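Local coordinates for protein peroxin 22 (PDB 5NKZ) that probably takes part in peroxisome biogenesis, its soluble domain forming a complex with the ubiquitin-conjugating enzyme Pex4p, at residues L94-T105 against H120-E130. Sequence-based numbering, arbitrary orientation. Where two conformers were deposited one is given.
Sequences LKQLSSNINLIT and HLDKFLTNVHE
With CG beside the backbone N and anti to the carbonyl carbon (chi1 -69°), and the amide turned at chi2 to -85°, Asn-102 lays its carboxamide against Leu-121 at about a right angle, CG lying 4.0 Å from Leu-121 CG. The same two torsions aim ND2 at the backbone: it donates 3.0 Å to Asp-122 O, which lies nearly in the plane of the Asn-102 amide, though ND2 is tilted from that carbonyl's plane, and 2.9 Å to Ser-99 O in its own segment, from above that carbonyl plane. Leu-121 carries CD1 on to helix 87-97, 4.0 Å from Leu-94 CB. Further along the chain, strand 124-125 joins strand 101-103 in parallel, outermost on this side of the sheet within the chain: Asn-102 N donates to Lys-123 O, Leu-125 N to Asn-102 O at 2.9 Å, and Ile-104 N to Leu-125 O. On the other side of strand 101-103, the backbones of Ile-101 and Leu-103 hydrogen-bond to Ser-33 of strand 32-36. Without the carboxamide, as with an alanine at Asn-102, Asp-122 O and Ser-99 O would probably lose their shared donor and a gap would open beside Leu-121. The chemistry implies that one buried amide extends a short parallel pairing, tying the turn after the helix to the approach of strand 124-125.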
ATOM      1  N   LEU C  94       9.240  -9.224  -5.187  0.50 72.29           N
ATOM      2  CA  LEU C  94       8.896  -9.478  -6.579  0.50 73.64           C
ATOM      3  C   LEU C  94       7.420  -9.835  -6.711  0.50 74.22           C
ATOM      4  O   LEU C  94       6.706  -9.267  -7.550  0.50 74.62           O
ATOM      5  CB  LEU C  94       9.754 -10.610  -7.152  0.50 76.30           C
ATOM      6  CG  LEU C  94      11.217 -10.277  -7.437  0.50 76.12           C
ATOM      7  CD1 LEU C  94      11.991 -11.481  -7.956  0.50 78.34           C
ATOM      8  CD2 LEU C  94      11.269  -9.131  -8.432  0.50 76.11           C
ATOM      9  N   LYS C  95       6.981 -10.771  -5.864  1.00 74.25           N
ATOM     10  CA  LYS C  95       5.586 -11.252  -5.834  1.00 73.09           C
ATOM     11  C   LYS C  95       4.620 -10.183  -5.427  1.00 69.05           C
ATOM     12  O   LYS C  95       3.526 -10.135  -5.948  1.00 68.70           O
ATOM     13  CB  LYS C  95       5.435 -12.438  -4.895  1.00 76.58           C
ATOM     14  CG  LYS C  95       6.059 -13.714  -5.441  1.00 80.93           C
ATOM     15  CD  LYS C  95       6.627 -14.640  -4.375  1.00 83.42           C
ATOM     16  CE  LYS C  95       5.584 -15.079  -3.370  1.00 87.62           C
ATOM     17  NZ  LYS C  95       4.641 -16.071  -3.942  1.00 92.81           N
ATOM     18  N   GLN C  96       5.026  -9.303  -4.518  1.00 65.72           N
ATOM     19  CA  GLN C  96       4.177  -8.173  -4.171  1.00 65.26           C
ATOM     20  C   GLN C  96       4.080  -7.237  -5.352  1.00 67.30           C
ATOM     21  O   GLN C  96       2.965  -6.799  -5.636  1.00 67.93           O
ATOM     22  CB  GLN C  96       4.647  -7.423  -2.923  1.00 62.33           C
ATOM     23  CG  GLN C  96       3.928  -6.096  -2.630  1.00 60.97           C
ATOM     24  CD  GLN C  96       2.423  -6.155  -2.695  1.00 61.89           C
ATOM     25  OE1 GLN C  96       1.819  -7.082  -2.191  1.00 66.01           O
ATOM     26  NE2 GLN C  96       1.806  -5.154  -3.305  1.00 61.40           N
ATOM     27  N   LEU C  97       5.213  -6.941  -6.033  1.00 67.34           N
ATOM     28  CA  LEU C  97       5.215  -5.975  -7.150  1.00 67.12           C
ATOM     29  C   LEU C  97       4.444  -6.508  -8.334  1.00 70.04           C
ATOM     30  O   LEU C  97       3.654  -5.773  -8.933  1.00 70.75           O
ATOM     31  CB  LEU C  97       6.647  -5.556  -7.582  1.00 67.16           C
ATOM     32  CG  LEU C  97       7.317  -4.471  -6.711  1.00 64.62           C
ATOM     33  CD1 LEU C  97       8.831  -4.559  -6.773  1.00 62.48           C
ATOM     34  CD2 LEU C  97       6.859  -3.063  -7.069  1.00 63.37           C
ATOM     35  N   SER C  98       4.663  -7.790  -8.644  1.00 73.72           N
ATOM     36  CA  SER C  98       4.086  -8.462  -9.825  1.00 78.55           C
ATOM     37  C   SER C  98       4.350  -7.737 -11.151  1.00 80.26           C
ATOM     38  O   SER C  98       3.413  -7.467 -11.909  1.00 83.15           O
ATOM     39  CB  SER C  98       2.584  -8.682  -9.658  1.00 77.96           C
ATOM     40  OG  SER C  98       2.393  -9.484  -8.538  1.00 78.27           O
ATOM     41  N   SER C  99       5.615  -7.440 -11.439  1.00 86.50           N
ATOM     42  CA  SER C  99       5.927  -6.802 -12.706  1.00 84.52           C
ATOM     43  C   SER C  99       5.773  -7.805 -13.855  1.00 80.93           C
ATOM     44  O   SER C  99       5.922  -9.012 -13.674  1.00 78.37           O
ATOM     45  CB  SER C  99       7.320  -6.204 -12.671  1.00 84.40           C
ATOM     46  OG  SER C  99       7.339  -5.086 -11.814  1.00 87.23           O
ATOM     47  N   ASN C 100       5.418  -7.285 -15.027  1.00 80.18           N
ATOM     48  CA  ASN C 100       5.328  -8.067 -16.272  1.00 80.17           C
ATOM     49  C   ASN C 100       6.632  -8.793 -16.614  1.00 79.29           C
ATOM     50  O   ASN C 100       6.582  -9.900 -17.150  1.00 81.28           O
ATOM     51  CB  ASN C 100       5.015  -7.164 -17.462  1.00 81.18           C
ATOM     52  CG  ASN C 100       3.610  -6.575 -17.420  1.00 84.03           C
ATOM     53  OD1 ASN C 100       3.131  -6.120 -16.402  1.00 86.71           O
ATOM     54  ND2 ASN C 100       2.955  -6.568 -18.551  1.00 88.08           N
ATOM     55  N   ILE C 101       7.782  -8.148 -16.357  1.00 77.01           N
ATOM     56  CA  ILE C 101       9.114  -8.700 -16.647  1.00 76.29           C
ATOM     57  C   ILE C 101       9.942  -8.759 -15.371  1.00 72.51           C
ATOM     58  O   ILE C 101       9.972  -7.798 -14.599  1.00 72.85           O
ATOM     59  CB  ILE C 101       9.855  -7.879 -17.757  1.00 79.34           C
ATOM     60  CG1 ILE C 101       9.039  -7.866 -19.083  1.00 81.67           C
ATOM     61  CG2 ILE C 101      11.257  -8.435 -18.026  1.00 78.50           C
ATOM     62  CD1 ILE C 101       8.752  -6.484 -19.660  1.00 82.96           C
ATOM     63  N   ASN C 102      10.629  -9.862 -15.149  1.00 70.91           N
ATOM     64  CA  ASN C 102      11.306 -10.021 -13.882  1.00 73.99           C
ATOM     65  C   ASN C 102      12.710 -10.453 -14.182  1.00 77.31           C
ATOM     66  O   ASN C 102      12.926 -11.568 -14.621  1.00 82.62           O
ATOM     67  CB  ASN C 102      10.553 -11.000 -12.925  1.00 74.14           C
ATOM     68  CG  ASN C 102       9.220 -10.435 -12.405  1.00 74.69           C
ATOM     69  OD1 ASN C 102       9.188  -9.702 -11.397  1.00 77.39           O
ATOM     70  ND2 ASN C 102       8.125 -10.761 -13.085  1.00 72.11           N
ATOM     71  N   LEU C 103      13.652  -9.543 -13.988  1.00 80.30           N
ATOM     72  CA  LEU C 103      15.058  -9.795 -14.254  1.00 81.81           C
ATOM     73  C   LEU C 103      15.801 -10.011 -12.969  1.00 80.61           C
ATOM     74  O   LEU C 103      15.832  -9.122 -12.105  1.00 79.83           O
ATOM     75  CB  LEU C 103      15.689  -8.619 -14.966  1.00 83.23           C
ATOM     76  CG  LEU C 103      14.959  -8.146 -16.201  1.00 83.93           C
ATOM     77  CD1 LEU C 103      15.640  -6.850 -16.622  1.00 84.64           C
ATOM     78  CD2 LEU C 103      14.990  -9.229 -17.278  1.00 85.98           C
ATOM     79  N   ILE C 104      16.448 -11.168 -12.887  1.00 81.67           N
ATOM     80  CA  ILE C 104      17.124 -11.600 -11.677  1.00 86.09           C
ATOM     81  C   ILE C 104      18.061 -12.752 -12.025  1.00 86.96           C
ATOM     82  O   ILE C 104      17.619 -13.729 -12.644  1.00 88.32           O
ATOM     83  CB  ILE C 104      16.064 -12.020 -10.592  1.00 90.82           C
ATOM     84  CG1 ILE C 104      16.708 -12.859  -9.470  1.00 94.98           C
ATOM     85  CG2 ILE C 104      14.856 -12.756 -11.210  1.00 88.39           C
ATOM     86  CD1 ILE C 104      15.920 -12.939  -8.170  1.00 96.70           C
ATOM     87  N   THR C 105      19.343 -12.647 -11.691  1.00 89.47           N
ATOM     88  CA  THR C 105      20.217 -13.813 -11.852  1.00 92.85           C
ATOM     89  C   THR C 105      20.143 -14.539 -10.531  1.00 91.71           C
ATOM     90  O   THR C 105      20.678 -14.054  -9.524  1.00 91.68           O
ATOM     91  CB  THR C 105      21.686 -13.475 -12.157  1.00 95.25           C
ATOM     92  OG1 THR C 105      22.112 -12.470 -11.251  1.00 97.61           O
ATOM     93  CG2 THR C 105      21.866 -12.968 -13.560  1.00 98.18           C
ATOM     94  N   HIS C 120       4.746 -17.721  -9.739  1.00107.55           N
ATOM     95  CA  HIS C 120       3.755 -16.600  -9.683  1.00104.53           C
ATOM     96  C   HIS C 120       4.076 -15.470 -10.676  1.00102.16           C
ATOM     97  O   HIS C 120       3.177 -14.707 -11.003  1.00 96.39           O
ATOM     98  CB  HIS C 120       3.736 -15.948  -8.297  1.00101.99           C
ATOM     99  CG  HIS C 120       3.244 -16.847  -7.210  1.00101.21           C
ATOM    100  ND1 HIS C 120       4.060 -17.720  -6.513  1.00 99.57           N
ATOM    101  CD2 HIS C 120       2.005 -17.002  -6.697  1.00101.62           C
ATOM    102  CE1 HIS C 120       3.340 -18.377  -5.621  1.00 98.94           C
ATOM    103  NE2 HIS C 120       2.091 -17.952  -5.704  1.00101.97           N
ATOM    104  N   LEU C 121       5.342 -15.360 -11.105  1.00103.39           N
ATOM    105  CA  LEU C 121       5.860 -14.176 -11.828  1.00102.79           C
ATOM    106  C   LEU C 121       5.837 -14.352 -13.354  1.00101.44           C
ATOM    107  O   LEU C 121       6.315 -15.375 -13.865  1.00 98.09           O
ATOM    108  CB  LEU C 121       7.342 -13.911 -11.455  1.00103.28           C
ATOM    109  CG  LEU C 121       7.956 -13.458 -10.127  1.00100.69           C
ATOM    110  CD1 LEU C 121       7.039 -12.456  -9.444  1.00103.04           C
ATOM    111  CD2 LEU C 121       8.352 -14.622  -9.216  1.00 98.47           C
ATOM    112  N   ASP C 122       5.318 -13.348 -14.064  1.00103.31           N
ATOM    113  CA  ASP C 122       5.224 -13.363 -15.524  1.00104.64           C
ATOM    114  C   ASP C 122       6.618 -13.023 -16.039  1.00104.40           C
ATOM    115  O   ASP C 122       7.187 -12.025 -15.616  1.00109.25           O
ATOM    116  CB  ASP C 122       4.199 -12.336 -16.102  1.00106.47           C
ATOM    117  CG  ASP C 122       3.479 -11.458 -15.021  1.00112.02           C
ATOM    118  OD1 ASP C 122       3.612 -11.678 -13.783  1.00113.32           O
ATOM    119  OD2 ASP C 122       2.757 -10.516 -15.427  1.00115.07           O
ATOM    120  N   LYS C 123       7.180 -13.876 -16.907  1.00105.38           N
ATOM    121  CA  LYS C 123       8.348 -13.562 -17.775  1.00 99.77           C
ATOM    122  C   LYS C 123       9.625 -13.330 -16.978  1.00 93.16           C
ATOM    123  O   LYS C 123      10.223 -12.257 -17.045  1.00 91.76           O
ATOM    124  CB  LYS C 123       8.034 -12.392 -18.754  1.00100.76           C
ATOM    125  CG  LYS C 123       7.263 -12.803 -20.011  1.00106.67           C
ATOM    126  CD  LYS C 123       8.137 -13.549 -21.023  1.00110.91           C
ATOM    127  CE  LYS C 123       8.596 -12.625 -22.150  1.00111.69           C
ATOM    128  NZ  LYS C 123       9.684 -13.211 -22.987  1.00112.51           N
ATOM    129  N   PHE C 124      10.033 -14.329 -16.194  1.00 90.11           N
ATOM    130  CA  PHE C 124      11.295 -14.227 -15.487  1.00 92.17           C
ATOM    131  C   PHE C 124      12.296 -14.378 -16.627  1.00 95.68           C
ATOM    132  O   PHE C 124      12.057 -15.144 -17.534  1.00102.53           O
ATOM    133  CB  PHE C 124      11.470 -15.279 -14.354  1.00 93.51           C
ATOM    134  CG  PHE C 124      12.237 -16.552 -14.766  1.00102.41           C
ATOM    135  CD1 PHE C 124      13.663 -16.603 -14.719  1.00104.52           C
ATOM    136  CD2 PHE C 124      11.548 -17.715 -15.241  1.00105.56           C
ATOM    137  CE1 PHE C 124      14.360 -17.762 -15.128  1.00104.91           C
ATOM    138  CE2 PHE C 124      12.254 -18.874 -15.632  1.00104.01           C
ATOM    139  CZ  PHE C 124      13.658 -18.896 -15.578  1.00104.84           C
ATOM    140  N   LEU C 125      13.391 -13.625 -16.597  1.00 98.09           N
ATOM    141  CA  LEU C 125      14.576 -13.966 -17.372  1.00 96.55           C
ATOM    142  C   LEU C 125      15.794 -13.570 -16.529  1.00 96.36           C
ATOM    143  O   LEU C 125      15.735 -12.601 -15.735  1.00 92.88           O
ATOM    144  CB  LEU C 125      14.592 -13.288 -18.757  1.00 94.29           C
ATOM    145  CG  LEU C 125      14.018 -14.072 -19.975  1.00 92.02           C
ATOM    146  CD1 LEU C 125      14.345 -15.569 -19.891  1.00 91.31           C
ATOM    147  CD2 LEU C 125      12.529 -13.830 -20.237  1.00 88.82           C
ATOM    148  N   THR C 126      16.893 -14.309 -16.717  1.00100.77           N
ATOM    149  CA  THR C 126      18.195 -13.948 -16.149  1.00105.92           C
ATOM    150  C   THR C 126      18.534 -12.475 -16.486  1.00114.26           C
ATOM    151  O   THR C 126      18.167 -11.936 -17.544  1.00121.94           O
ATOM    152  CB  THR C 126      19.327 -14.929 -16.545  1.00107.50           C
ATOM    153  OG1 THR C 126      20.533 -14.576 -15.866  1.00105.77           O
ATOM    154  CG2 THR C 126      19.597 -15.000 -18.098  1.00110.50           C
ATOM    155  N   ASN C 127      19.159 -11.820 -15.524  1.00115.91           N
ATOM    156  CA  ASN C 127      19.372 -10.385 -15.567  1.00116.15           C
ATOM    157  C   ASN C 127      20.226  -9.903 -16.765  1.00115.57           C
ATOM    158  O   ASN C 127      20.114  -8.745 -17.198  1.00109.67           O
ATOM    159  CB  ASN C 127      19.998  -9.964 -14.244  1.00120.05           C
ATOM    160  CG  ASN C 127      20.541  -8.578 -14.295  1.00127.48           C
ATOM    161  OD1 ASN C 127      19.823  -7.639 -14.626  1.00133.97           O
ATOM    162  ND2 ASN C 127      21.836  -8.444 -14.033  1.00132.86           N
ATOM    163  N   VAL C 128      21.041 -10.807 -17.306  1.00117.94           N
ATOM    164  CA  VAL C 128      21.894 -10.533 -18.474  1.00117.72           C
ATOM    165  C   VAL C 128      21.073  -9.997 -19.687  1.00114.84           C
ATOM    166  O   VAL C 128      21.554  -9.177 -20.462  1.00111.80           O
ATOM    167  CB  VAL C 128      22.748 -11.776 -18.886  1.00117.03           C
ATOM    168  CG1 VAL C 128      23.867 -11.338 -19.817  1.00120.20           C
ATOM    169  CG2 VAL C 128      23.344 -12.518 -17.672  1.00114.68           C
ATOM    170  N   HIS C 129      19.809 -10.426 -19.818  1.00113.26           N
ATOM    171  CA  HIS C 129      18.926  -9.983 -20.908  1.00111.37           C
ATOM    172  C   HIS C 129      18.190  -8.706 -20.617  1.00103.58           C
ATOM    173  O   HIS C 129      17.124  -8.447 -21.183  1.00 99.41           O
ATOM    174  CB  HIS C 129      17.951 -11.123 -21.313  1.00116.13           C
ATOM    175  CG  HIS C 129      18.636 -12.237 -22.063  1.00118.82           C
ATOM    176  ND1 HIS C 129      19.027 -12.117 -23.386  1.00117.73           N
ATOM    177  CD2 HIS C 129      19.069 -13.455 -21.651  1.00119.88           C
ATOM    178  CE1 HIS C 129      19.654 -13.218 -23.757  1.00120.61           C
ATOM    179  NE2 HIS C 129      19.694 -14.043 -22.724  1.00123.77           N
ATOM    180  N   GLU C 130      18.788  -7.854 -19.800  1.00100.42           N
ATOM    181  CA  GLU C 130      18.328  -6.484 -19.660  1.00100.23           C
ATOM    182  C   GLU C 130      17.981  -5.807 -21.020  1.00 98.01           C
ATOM    183  O   GLU C 130      16.886  -5.310 -21.231  1.00 90.29           O
ATOM    184  CB  GLU C 130      19.399  -5.675 -18.912  1.00103.50           C
ATOM    185  CG  GLU C 130      19.186  -4.161 -18.925  1.00108.71           C
ATOM    186  CD  GLU C 130      17.767  -3.779 -18.516  1.00113.58           C
ATOM    187  OE1 GLU C 130      17.372  -4.364 -17.471  1.00118.76           O
ATOM    188  OE2 GLU C 130      17.043  -2.998 -19.253  1.00114.05           O
TER